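Local atomic coordinates of sortase B (PDB entry 3PSQ), a protein that is a class B sortase involved in pilus assembly, probably acting as a cysteine transpeptidase at the cell surface. Residues 27-32 / 63-68; 107-112 / 133-138. All coordinates share one frame; numbering follows the deposited sequence.

Contact 1: 27-32 / 63-68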
loop_
_atom_site.group_PDB
_atom_site.type_symbol
_atom_site.label_atom_id
_atom_site.label_comp_id
_atom_site.label_asym_id
_atom_site.label_seq_id
_atom_site.Cartn_x
_atom_site.Cartn_y
_atom_site.Cartn_z
ATOM N N ASP A 27 -18.155 -8.644 1.769
ATOM C CA ASP A 27 -19.353 -8.218 2.474
ATOM C C ASP A 27 -19.378 -8.749 3.892
ATOM O O ASP A 27 -19.668 -8.015 4.822
ATOM C CB ASP A 27 -20.610 -8.671 1.726
ATOM C CG ASP A 27 -20.841 -7.875 0.449
ATOM O OD1 ASP A 27 -20.847 -6.622 0.517
ATOM O OD2 ASP A 27 -20.998 -8.503 -0.625
ATOM N N ASP A 28 -19.063 -10.022 4.055
ATOM C CA ASP A 28 -19.078 -10.637 5.375
ATOM C C ASP A 28 -18.042 -10.035 6.308
ATOM O O ASP A 28 -18.347 -9.768 7.449
ATOM C CB ASP A 28 -18.837 -12.137 5.273
ATOM C CG ASP A 28 -20.093 -12.909 4.957
ATOM O OD1 ASP A 28 -21.167 -12.287 4.782
ATOM O OD2 ASP A 28 -19.994 -14.163 4.878
ATOM N N LEU A 29 -16.815 -9.841 5.836
ATOM C CA LEU A 29 -15.816 -9.140 6.637
ATOM C C LEU A 29 -16.291 -7.774 7.037
ATOM O O LEU A 29 -16.137 -7.365 8.188
ATOM C CB LEU A 29 -14.460 -9.041 5.922
ATOM C CG LEU A 29 -13.818 -10.406 5.824
ATOM C CD1 LEU A 29 -12.535 -10.408 5.053
ATOM C CD2 LEU A 29 -13.630 -10.957 7.239
ATOM N N LEU A 30 -16.892 -7.067 6.090
ATOM C CA LEU A 30 -17.375 -5.720 6.327
ATOM C C LEU A 30 -18.393 -5.729 7.437
ATOM O O LEU A 30 -18.459 -4.798 8.241
ATOM C CB LEU A 30 -18.004 -5.160 5.057
ATOM C CG LEU A 30 -17.004 -4.617 4.037
ATOM C CD1 LEU A 30 -17.626 -4.395 2.649
ATOM C CD2 LEU A 30 -16.370 -3.360 4.581
ATOM N N ALA A 31 -19.177 -6.797 7.476
ATOM C CA ALA A 31 -20.268 -6.962 8.427
ATOM C C ALA A 31 -19.750 -7.317 9.828
ATOM O O ALA A 31 -20.434 -7.113 10.837
ATOM C CB ALA A 31 -21.184 -8.066 7.931
ATOM N N ILE A 32 -18.538 -7.859 9.864
ATOM C CA ILE A 32 -17.941 -8.474 11.063
ATOM C C ILE A 32 -17.039 -7.477 11.803
ATOM O O ILE A 32 -16.950 -7.505 13.022
ATOM C CB ILE A 32 -17.169 -9.773 10.621
ATOM C CG1 ILE A 32 -18.178 -10.893 10.405
ATOM C CG2 ILE A 32 -16.118 -10.236 11.594
ATOM C CD1 ILE A 32 -19.279 -10.819 11.438
ATOM N N LYS A 63 -3.459 -8.813 15.062
ATOM C CA LYS A 63 -4.903 -8.869 14.918
ATOM C C LYS A 63 -5.286 -9.217 13.482
ATOM O O LYS A 63 -4.726 -8.676 12.531
ATOM C CB LYS A 63 -5.485 -7.516 15.320
ATOM C CG LYS A 63 -6.990 -7.480 15.458
ATOM C CD LYS A 63 -7.258 -6.121 16.082
ATOM C CE LYS A 63 -8.693 -5.851 16.325
ATOM N NZ LYS A 63 -8.804 -4.418 16.774
ATOM N N SER A 64 -6.264 -10.093 13.319
ATOM C CA SER A 64 -6.734 -10.497 11.981
ATOM C C SER A 64 -7.809 -9.557 11.436
ATOM O O SER A 64 -8.413 -8.776 12.178
ATOM C CB SER A 64 -7.360 -11.884 12.083
ATOM O OG SER A 64 -8.521 -11.784 12.884
ATOM N N VAL A 65 -8.101 -9.677 10.147
ATOM C CA VAL A 65 -9.190 -8.915 9.543
ATOM C C VAL A 65 -10.520 -9.158 10.232
ATOM O O VAL A 65 -11.350 -8.260 10.268
ATOM C CB VAL A 65 -9.296 -9.103 8.013
ATOM C CG1 VAL A 65 -8.059 -8.585 7.370
ATOM C CG2 VAL A 65 -9.505 -10.587 7.620
ATOM N N GLU A 66 -10.721 -10.332 10.822
ATOM C CA GLU A 66 -11.978 -10.577 11.539
ATOM C C GLU A 66 -11.989 -9.867 12.889
ATOM O O GLU A 66 -13.029 -9.796 13.518
ATOM C CB GLU A 66 -12.254 -12.081 11.779
ATOM C CG GLU A 66 -12.466 -12.927 10.553
ATOM C CD GLU A 66 -11.144 -13.430 9.973
ATOM O OE1 GLU A 66 -10.067 -13.117 10.513
ATOM O OE2 GLU A 66 -11.173 -14.149 8.954
ATOM N N GLY A 67 -10.850 -9.350 13.341
ATOM C CA GLY A 67 -10.808 -8.633 14.605
ATOM C C GLY A 67 -10.367 -9.459 15.796
ATOM O O GLY A 67 -10.591 -9.066 16.951
ATOM N N GLU A 68 -9.740 -10.614 15.544
ATOM C CA GLU A 68 -9.300 -11.445 16.648
ATOM C C GLU A 68 -7.795 -11.501 16.720
ATOM O O GLU A 68 -7.085 -11.066 15.804
ATOM C CB GLU A 68 -9.843 -12.874 16.511
ATOM C CG GLU A 68 -11.339 -13.020 16.794
ATOM C CD GLU A 68 -11.758 -14.478 16.837
ATOM O OE1 GLU A 68 -11.295 -15.249 15.962
ATOM O OE2 GLU A 68 -12.531 -14.873 17.753
#
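Leu29 and Ile32, near the end of the N-terminal helix 22-32 of this sortase fold, meet Val65 and Glu66, the two central residues of a type I beta turn running from Ser64 to Gly67. The example illustrates how a helix end can be packed onto a loop by a few carbon contacts. No hydrogen bond joins the two segments.

The apolar part is centred on Leu29, whose forked end reaches both turn residues. Its CD1 lies 4.0 Å from Val65 CG2, and the two side chains cross at a slant; the other branch, CD2, is 4.0 Å from Glu66 CG, so a carboxylate residue contributes its aliphatic stem. Pro50 of strand 48-53 touches both Leu29 and Val65, placing this junction against the sheet. One turn of helix further on, Ile32 CG2, the branch anti to the backbone N, approaches the turn backbone at Glu66 O (3.7 Å).

The polar part stays mostly within the turn. Gly67 N bonds to Ser64 O at 2.8 Å, and Asn33 ND2, just past the helix, bonds to Val65 O. Ser64 OG accepts from Glu68 N (3.2 Å, 158°). A bend at chi2 (86°) turns the Glu66 carboxylate back toward Ser64, whose OG donates to the anti lone pair of Glu66 OE1 at 3.1 Å.

Contact 2: 107-112 / 133-138. With EDO (1,2-ethanediol), chain C.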
loop_
_atom_site.group_PDB
_atom_site.type_symbol
_atom_site.label_atom_id
_atom_site.label_comp_id
_atom_site.label_asym_id
_atom_site.label_seq_id
_atom_site.Cartn_x
_atom_site.Cartn_y
_atom_site.Cartn_z
ATOM N N PRO A 107 8.856 -7.541 -3.526
ATOM C CA PRO A 107 10.193 -7.358 -4.079
ATOM C C PRO A 107 10.349 -7.829 -5.548
ATOM O O PRO A 107 11.394 -7.591 -6.150
ATOM C CB PRO A 107 11.095 -8.194 -3.150
ATOM C CG PRO A 107 10.339 -8.329 -1.919
ATOM C CD PRO A 107 8.878 -8.322 -2.280
ATOM N N ASN A 108 9.352 -8.511 -6.094
ATOM C CA ASN A 108 9.406 -8.836 -7.531
ATOM C C ASN A 108 9.431 -7.562 -8.364
ATOM O O ASN A 108 9.931 -7.559 -9.475
ATOM C CB ASN A 108 8.222 -9.716 -7.959
ATOM C CG ASN A 108 8.289 -11.112 -7.337
ATOM O OD1 ASN A 108 9.355 -11.553 -6.924
ATOM N ND2 ASN A 108 7.150 -11.792 -7.250
ATOM N N PHE A 109 8.892 -6.476 -7.816
ATOM C CA PHE A 109 8.880 -5.203 -8.520
ATOM C C PHE A 109 10.251 -4.558 -8.667
ATOM O O PHE A 109 10.391 -3.550 -9.354
ATOM C CB PHE A 109 7.891 -4.248 -7.872
ATOM C CG PHE A 109 6.464 -4.601 -8.147
ATOM C CD1 PHE A 109 5.882 -4.285 -9.367
ATOM C CD2 PHE A 109 5.706 -5.261 -7.206
ATOM C CE1 PHE A 109 4.540 -4.620 -9.636
ATOM C CE2 PHE A 109 4.397 -5.581 -7.461
ATOM C CZ PHE A 109 3.799 -5.253 -8.682
ATOM N N ARG A 110 11.254 -5.139 -8.010
ATOM C CA ARG A 110 12.646 -4.730 -8.175
ATOM C C ARG A 110 13.184 -5.220 -9.518
ATOM O O ARG A 110 14.163 -4.671 -10.032
ATOM C CB ARG A 110 13.524 -5.290 -7.047
ATOM C CG ARG A 110 13.132 -4.823 -5.621
ATOM C CD ARG A 110 13.905 -5.572 -4.499
ATOM N NE ARG A 110 15.273 -5.090 -4.490
ATOM C CZ ARG A 110 15.716 -4.106 -3.708
ATOM N NH1 ARG A 110 14.913 -3.535 -2.815
ATOM N NH2 ARG A 110 16.974 -3.699 -3.806
ATOM N N LYS A 111 12.572 -6.270 -10.064
ATOM C CA LYS A 111 13.050 -6.886 -11.299
ATOM C C LYS A 111 12.504 -6.145 -12.518
ATOM O O LYS A 111 11.277 -5.959 -12.656
ATOM C CB LYS A 111 12.640 -8.362 -11.371
ATOM C CG LYS A 111 13.204 -9.271 -10.276
ATOM C CD LYS A 111 12.328 -10.570 -10.221
ATOM C CE LYS A 111 12.858 -11.681 -9.279
ATOM N NZ LYS A 111 12.556 -13.071 -9.860
ATOM N N LYS A 112 13.412 -5.733 -13.407
ATOM C CA LYS A 112 13.027 -4.982 -14.624
ATOM C C LYS A 112 11.882 -5.625 -15.396
ATOM O O LYS A 112 10.847 -5.004 -15.611
ATOM C CB LYS A 112 14.227 -4.763 -15.565
ATOM C CG LYS A 112 13.930 -3.787 -16.718
ATOM C CD LYS A 112 15.164 -3.575 -17.613
ATOM C CE LYS A 112 14.858 -2.584 -18.765
ATOM N NZ LYS A 112 15.888 -2.600 -19.876
ATOM N N ILE A 133 -4.979 1.786 -10.094
ATOM C CA ILE A 133 -3.806 2.543 -9.754
ATOM C C ILE A 133 -2.734 2.177 -10.738
ATOM O O ILE A 133 -2.506 0.998 -10.952
ATOM C CB ILE A 133 -3.338 2.203 -8.303
ATOM C CG1 ILE A 133 -4.380 2.655 -7.284
ATOM C CG2 ILE A 133 -2.028 2.830 -8.004
ATOM C CD1 ILE A 133 -5.490 1.648 -7.009
ATOM N N ASN A 134 -2.078 3.176 -11.332
ATOM C CA ASN A 134 -0.991 2.945 -12.285
ATOM C C ASN A 134 0.387 2.974 -11.569
ATOM O O ASN A 134 0.804 4.025 -11.074
ATOM C CB ASN A 134 -1.004 4.043 -13.384
ATOM C CG ASN A 134 -2.329 4.120 -14.143
ATOM O OD1 ASN A 134 -2.755 3.143 -14.763
ATOM N ND2 ASN A 134 -2.980 5.282 -14.102
ATOM N N ILE A 135 1.096 1.853 -11.540
ATOM C CA ILE A 135 2.364 1.761 -10.813
ATOM C C ILE A 135 3.479 2.524 -11.525
ATOM O O ILE A 135 3.658 2.368 -12.738
ATOM C CB ILE A 135 2.800 0.261 -10.630
ATOM C CG1 ILE A 135 1.688 -0.542 -9.930
ATOM C CG2 ILE A 135 4.170 0.162 -9.927
ATOM C CD1 ILE A 135 1.908 -2.051 -9.914
ATOM N N PHE A 136 4.246 3.336 -10.808
ATOM C CA PHE A 136 5.358 4.016 -11.472
ATOM C C PHE A 136 6.705 3.863 -10.783
ATOM O O PHE A 136 7.701 4.236 -11.359
ATOM C CB PHE A 136 5.063 5.504 -11.727
ATOM C CG PHE A 136 4.912 6.327 -10.480
ATOM C CD1 PHE A 136 6.015 6.913 -9.883
ATOM C CD2 PHE A 136 3.665 6.518 -9.913
ATOM C CE1 PHE A 136 5.878 7.671 -8.717
ATOM C CE2 PHE A 136 3.510 7.286 -8.750
ATOM C CZ PHE A 136 4.607 7.863 -8.161
ATOM N N ALA A 137 6.760 3.316 -9.567
ATOM C CA ALA A 137 8.054 3.155 -8.888
ATOM C C ALA A 137 8.089 1.987 -7.915
ATOM O O ALA A 137 7.096 1.681 -7.253
ATOM C CB ALA A 137 8.444 4.443 -8.159
ATOM N N CYS A 138 9.256 1.351 -7.838
ATOM C CA CYS A 138 9.595 0.440 -6.759
ATOM C C CYS A 138 10.749 1.050 -5.992
ATOM O O CYS A 138 11.812 1.304 -6.564
ATOM C CB CYS A 138 10.052 -0.891 -7.343
ATOM S SG CYS A 138 10.338 -2.156 -6.103
HETATM C C1 EDO C . 16.575 -7.200 -14.051
HETATM O O1 EDO C . 16.301 -6.336 -12.936
HETATM C C2 EDO C . 15.592 -8.384 -14.112
HETATM O O2 EDO C . 14.643 -8.171 -15.174
#
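Phe109, in a 3-10 segment, comes closest through its backbone to Cys138 of strand 130-142, with 6.0 Å between the two CA atoms, where a loop between helices is laid on the sheet of the sortase fold. This is buried packing without a hydrogen bond between the segments, a small case in which one aromatic ring and one cysteine side chain carry most of the packing between loop and strand.

The Phe109 ring reaches back along the strand to Ile135, its CE1 3.7 Å from Ile135 CD1, the two side chains crossing at nearly a right angle. Phe114 meets the same ring edge-to-face, and Val201 of strand 197-205 touches both Phe109 and Ile135. Between Ile135 and Cys138, Phe136 and Ala137 form a classic beta bulge opposite Ile202.

The Cys138 side chain packs against the Phe109 carbonyl: SG, trans to N (chi1 -174°), is 3.5 Å from Phe109 C, and CB 3.4 Å from Phe109 O. Arg110 CG lies 3.9 Å from Cys138 SG, while its guanidinium forms a salt bridge with Glu191.

At the start of helix 112-117, a 1,2-ethanediol, probably from the crystallisation liquor, bonds to Ser113 N and accepts a straight bond from Lys112 N to O1 (3.0 Å, 180°).

In the fold
From the N terminus, helix 22-32 leads into strands 36-41 and 48-53, and the loop that follows returns to the helix, so contact 1 closes a loop with 30 residues between its segments. The chain then runs through strands 76-77 and 89-93 and helix 96-102 before contact 2 opens. The 20 residues between its segments hold most of helix 112-117, strand 120-125 and the start of strand 130-142, on which the contact closes. The two loops are therefore in series, neither nested nor crossed. Their centres are 29 Å apart, on opposite sides of the chain's centre: contact 1 ties the N-terminal helix to a peripheral loop, contact 2 an interhelical loop to the sheet.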